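YqgE/AlgH family protein (PDB 2GS5) is of unknown function but belongs to the conserved YqgE/AlgH (UPF0301) family, here from Corynebacterium diphtheriae. Local coordinates at residues G169-V173 and W174-M178; Q181-P184 and L185-Y188. One frame throughout, in Å; residues are numbered along the deposited sequence.

Contact 1 of 2, residues G169-V173 and W174-M178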
loop_
_atom_site.group_PDB
_atom_site.type_symbol
_atom_site.label_atom_id
_atom_site.label_comp_id
_atom_site.label_asym_id
_atom_site.label_seq_id
_atom_site.Cartn_x
_atom_site.Cartn_y
_atom_site.Cartn_z
ATOM N N GLY A 169 2.817 -14.103 3.387
ATOM C CA GLY A 169 3.417 -13.520 4.588
ATOM C C GLY A 169 4.906 -13.794 4.744
ATOM O O GLY A 169 5.556 -13.215 5.611
ATOM N N SER A 170 5.443 -14.670 3.908
ATOM C CA SER A 170 6.882 -14.968 3.911
ATOM C C SER A 170 7.707 -13.929 3.140
ATOM O O SER A 170 8.938 -13.999 3.132
ATOM C CB SER A 170 7.121 -16.346 3.302
ATOM O OG SER A 170 6.677 -16.396 1.957
ATOM N N VAL A 171 7.033 -12.970 2.510
ATOM C CA VAL A 171 7.659 -12.031 1.571
ATOM C C VAL A 171 8.240 -10.821 2.291
ATOM O O VAL A 171 7.694 -10.356 3.294
ATOM C CB VAL A 171 6.622 -11.563 0.505
ATOM C CG1 VAL A 171 7.022 -10.241 -0.158
ATOM C CG2 VAL A 171 6.416 -12.663 -0.531
ATOM N N ASP A 172 9.353 -10.318 1.762
ATOM C CA ASP A 172 9.919 -9.042 2.184
ATOM C C ASP A 172 9.362 -8.018 1.194
ATOM O O ASP A 172 9.869 -7.868 0.085
ATOM C CB ASP A 172 11.454 -9.102 2.131
ATOM C CG ASP A 172 12.120 -7.829 2.622
ATOM O OD1 ASP A 172 11.455 -6.772 2.645
ATOM O OD2 ASP A 172 13.309 -7.883 2.993
ATOM N N VAL A 173 8.276 -7.347 1.572
ATOM C CA VAL A 173 7.570 -6.488 0.625
ATOM C C VAL A 173 8.470 -5.338 0.170
ATOM O O VAL A 173 8.546 -5.025 -1.030
ATOM C CB VAL A 173 6.253 -5.946 1.206
ATOM C CG1 VAL A 173 5.635 -4.934 0.256
ATOM C CG2 VAL A 173 5.286 -7.083 1.476
ATOM N N TRP A 174 9.172 -4.738 1.128
ATOM C CA TRP A 174 10.104 -3.649 0.834
ATOM C C TRP A 174 11.211 -4.108 -0.123
ATOM O O TRP A 174 11.476 -3.460 -1.132
ATOM C CB TRP A 174 10.686 -3.095 2.137
ATOM C CG TRP A 174 11.582 -1.920 1.962
ATOM C CD1 TRP A 174 11.219 -0.602 1.962
ATOM C CD2 TRP A 174 13.001 -1.944 1.803
ATOM N NE1 TRP A 174 12.323 0.195 1.792
ATOM C CE2 TRP A 174 13.434 -0.602 1.688
ATOM C CE3 TRP A 174 13.958 -2.971 1.738
ATOM C CZ2 TRP A 174 14.775 -0.259 1.507
ATOM C CZ3 TRP A 174 15.289 -2.625 1.558
ATOM C CH2 TRP A 174 15.687 -1.282 1.448
ATOM N N GLY A 175 11.824 -5.249 0.175
ATOM C CA GLY A 175 12.835 -5.817 -0.706
ATOM C C GLY A 175 12.338 -6.096 -2.116
ATOM O O GLY A 175 13.025 -5.787 -3.094
ATOM N N ASP A 176 11.143 -6.675 -2.225
ATOM C CA ASP A 176 10.586 -7.010 -3.529
ATOM C C ASP A 176 10.318 -5.748 -4.348
ATOM O O ASP A 176 10.598 -5.701 -5.541
ATOM C CB ASP A 176 9.285 -7.809 -3.386
ATOM C CG ASP A 176 9.502 -9.219 -2.853
ATOM O OD1 ASP A 176 10.656 -9.616 -2.588
ATOM O OD2 ASP A 176 8.491 -9.945 -2.707
ATOM N N VAL A 177 9.804 -4.705 -3.707
ATOM C CA VAL A 177 9.536 -3.459 -4.440
ATOM C C VAL A 177 10.850 -2.818 -4.891
ATOM O O VAL A 177 10.947 -2.343 -6.017
ATOM C CB VAL A 177 8.692 -2.453 -3.624
ATOM C CG1 VAL A 177 8.518 -1.156 -4.403
ATOM C CG2 VAL A 177 7.336 -3.068 -3.279
HETATM N N MSE A 178 11.871 -2.829 -4.031
HETATM C CA MSE A 178 13.176 -2.270 -4.385
HETATM C C MSE A 178 13.775 -2.975 -5.604
HETATM O O MSE A 178 14.392 -2.343 -6.457
HETATM C CB MSE A 178 14.139 -2.364 -3.189
HETATM C CG MSE A 178 13.828 -1.390 -2.058
HETATM SE SE MSE A 178 14.255 0.468 -2.504
HETATM C CE MSE A 178 16.191 0.373 -2.299
HETATM O O HOH W 1 10.899 -11.297 -0.419
HETATM O O HOH W 2 8.991 -5.902 3.803
#
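With its CG swung anti to the backbone N (chi1 -177°), D172 lays its carboxylate beside its own carbonyl and over the start of the helix, where G175 presents a backbone N-H. This is the N-cap: G175 N donates to D172 OD1 at 2.9 Å, an almost straight bond (170° at the hydrogen) that reaches the oxygen from above the carboxylate plane. A water extends the cap, donating a hydrogen bond to D172 OD1 and accepting one from W174 N, so that two amides of the first turn are served by one oxygen, directly or at one remove. D176 turns the other way, CG beside its backbone N (chi1 -70°), which brings OD1 to a second water held by D172 N at 2.8 Å. The regular helical bonds follow at once, D176 N to D172 O at 2.9 Å and V177 N to V173 O at 3.0 Å. Both carboxylates have further partners: T190 OG1 hydrogen-bonds D172 OD2, and R179 forms a salt bridge with the same D176 OD1. On the buried side V173, W174 and V177 pack on V36 of strand 36-42, while W174, V177 and M178 cover V22 of strand 19-23.

Contact 2 of 2, residues Q181-P184 and L185-Y188; sequences QPMP and LPLY
P182 and L185 are the ends of a tight turn, and its backbone bond is the first of the polar contacts here: L185 N donates to P182 O at 3.0 Å, in the carbonyl plane on a lone pair. The peptide between M183 and P184 is cis, and with the angles of those two residues this makes a type VIa1 beta turn. A second turn starts before the first is finished, since L187 N reaches P184 O at 2.9 Å from above the carbonyl plane. The apolar contacts lie round this double bend. M183, bent at both chi2 (-73°) and chi3, folds back over the turn, setting SE 4.0 Å from P186 CD and its terminal CE 3.8 Å from L187 CD1, where the M183 and L187 side chains cross at about a right angle. The P184 ring takes L187 CD1 at CB, while its CG lies 4.1 Å from Y188 CE2. On the inner side Q181 CB meets L185 CD1 at 3.6 Å, and Q181 NE2 turns back to V177 O of helix 173-179. L185 goes on to M178 of that helix and, with Q181, to F156 of strand 155-159.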
loop_
_atom_site.group_PDB
_atom_site.type_symbol
_atom_site.label_atom_id
_atom_site.label_comp_id
_atom_site.label_asym_id
_atom_site.label_seq_id
_atom_site.Cartn_x
_atom_site.Cartn_y
_atom_site.Cartn_z
ATOM N N GLN A 181 12.809 -1.581 -9.138
ATOM C CA GLN A 181 13.121 -0.183 -9.453
ATOM C C GLN A 181 14.398 -0.055 -10.267
ATOM O O GLN A 181 15.170 -0.998 -10.329
ATOM C CB GLN A 181 13.208 0.624 -8.155
ATOM C CG GLN A 181 11.973 0.484 -7.259
ATOM C CD GLN A 181 10.668 0.628 -8.035
ATOM O OE1 GLN A 181 10.547 1.506 -8.882
ATOM N NE2 GLN A 181 9.694 -0.234 -7.751
ATOM N N PRO A 182 14.598 1.105 -10.918
ATOM C CA PRO A 182 15.813 1.310 -11.689
ATOM C C PRO A 182 17.067 1.170 -10.843
ATOM O O PRO A 182 17.046 1.437 -9.641
ATOM C CB PRO A 182 15.673 2.759 -12.187
ATOM C CG PRO A 182 14.217 3.003 -12.198
ATOM C CD PRO A 182 13.704 2.274 -11.002
HETATM N N MSE A 183 18.160 0.777 -11.478
HETATM C CA MSE A 183 19.439 0.772 -10.797
HETATM C C MSE A 183 19.751 2.173 -10.300
HETATM O O MSE A 183 19.397 3.163 -10.955
HETATM C CB MSE A 183 20.546 0.270 -11.715
HETATM C CG MSE A 183 20.488 -1.210 -11.963
HETATM SE SE MSE A 183 21.058 -2.271 -10.420
HETATM C CE MSE A 183 22.982 -1.996 -10.589
ATOM N N PRO A 184 20.437 2.277 -9.154
ATOM C CA PRO A 184 21.000 1.195 -8.346
ATOM C C PRO A 184 20.101 0.624 -7.248
ATOM O O PRO A 184 20.597 -0.081 -6.384
ATOM C CB PRO A 184 22.197 1.884 -7.699
ATOM C CG PRO A 184 21.687 3.271 -7.432
ATOM C CD PRO A 184 20.785 3.596 -8.595
ATOM N N LEU A 185 18.804 0.903 -7.258
ATOM C CA LEU A 185 17.982 0.552 -6.097
ATOM C C LEU A 185 18.001 -0.934 -5.727
ATOM O O LEU A 185 17.999 -1.254 -4.546
ATOM C CB LEU A 185 16.532 1.021 -6.249
ATOM C CG LEU A 185 16.198 2.495 -6.528
ATOM C CD1 LEU A 185 14.860 2.900 -5.888
ATOM C CD2 LEU A 185 17.302 3.482 -6.165
ATOM N N PRO A 186 17.992 -1.848 -6.719
ATOM C CA PRO A 186 18.053 -3.263 -6.321
ATOM C C PRO A 186 19.273 -3.648 -5.486
ATOM O O PRO A 186 19.229 -4.659 -4.780
ATOM C CB PRO A 186 18.041 -4.014 -7.661
ATOM C CG PRO A 186 17.370 -3.078 -8.594
ATOM C CD PRO A 186 17.840 -1.711 -8.175
ATOM N N LEU A 187 20.336 -2.843 -5.544
ATOM C CA LEU A 187 21.575 -3.117 -4.797
ATOM C C LEU A 187 21.388 -2.952 -3.294
ATOM O O LEU A 187 22.247 -3.389 -2.516
ATOM C CB LEU A 187 22.700 -2.197 -5.265
ATOM C CG LEU A 187 23.175 -2.399 -6.693
ATOM C CD1 LEU A 187 24.297 -1.430 -7.023
ATOM C CD2 LEU A 187 23.670 -3.821 -6.867
ATOM N N TYR A 188 20.299 -2.298 -2.897
ATOM C CA TYR A 188 19.996 -2.077 -1.492
ATOM C C TYR A 188 18.815 -2.930 -1.014
ATOM O O TYR A 188 18.399 -2.849 0.146
ATOM C CB TYR A 188 19.758 -0.581 -1.254
ATOM C CG TYR A 188 20.853 0.267 -1.868
ATOM C CD1 TYR A 188 22.120 0.310 -1.302
ATOM C CD2 TYR A 188 20.642 0.969 -3.050
ATOM C CE1 TYR A 188 23.144 1.065 -1.874
ATOM C CE2 TYR A 188 21.661 1.724 -3.632
ATOM C CZ TYR A 188 22.914 1.765 -3.040
ATOM O OH TYR A 188 23.933 2.508 -3.588
#

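Read from the N terminus, the two contacts come in series, with neither nesting nor crossing. Contact 1 marks where the loop after helix 162-166 ends and helix 173-179 begins; contact 2 reverses the chain shortly after that helix ends. Their centres lie about 14 Å apart, yet they touch. M178 CE comes to 3.3 Å from L185 O, and W174 CH2 packs on Y188 O, so the chain leaving the double turn returns over the helix it has just left. T190, a little further on, reaches the cap. Together they bracket helix 173-179, which packs on strands 19-23 and 36-42, while strand 155-159 touches the turn that follows.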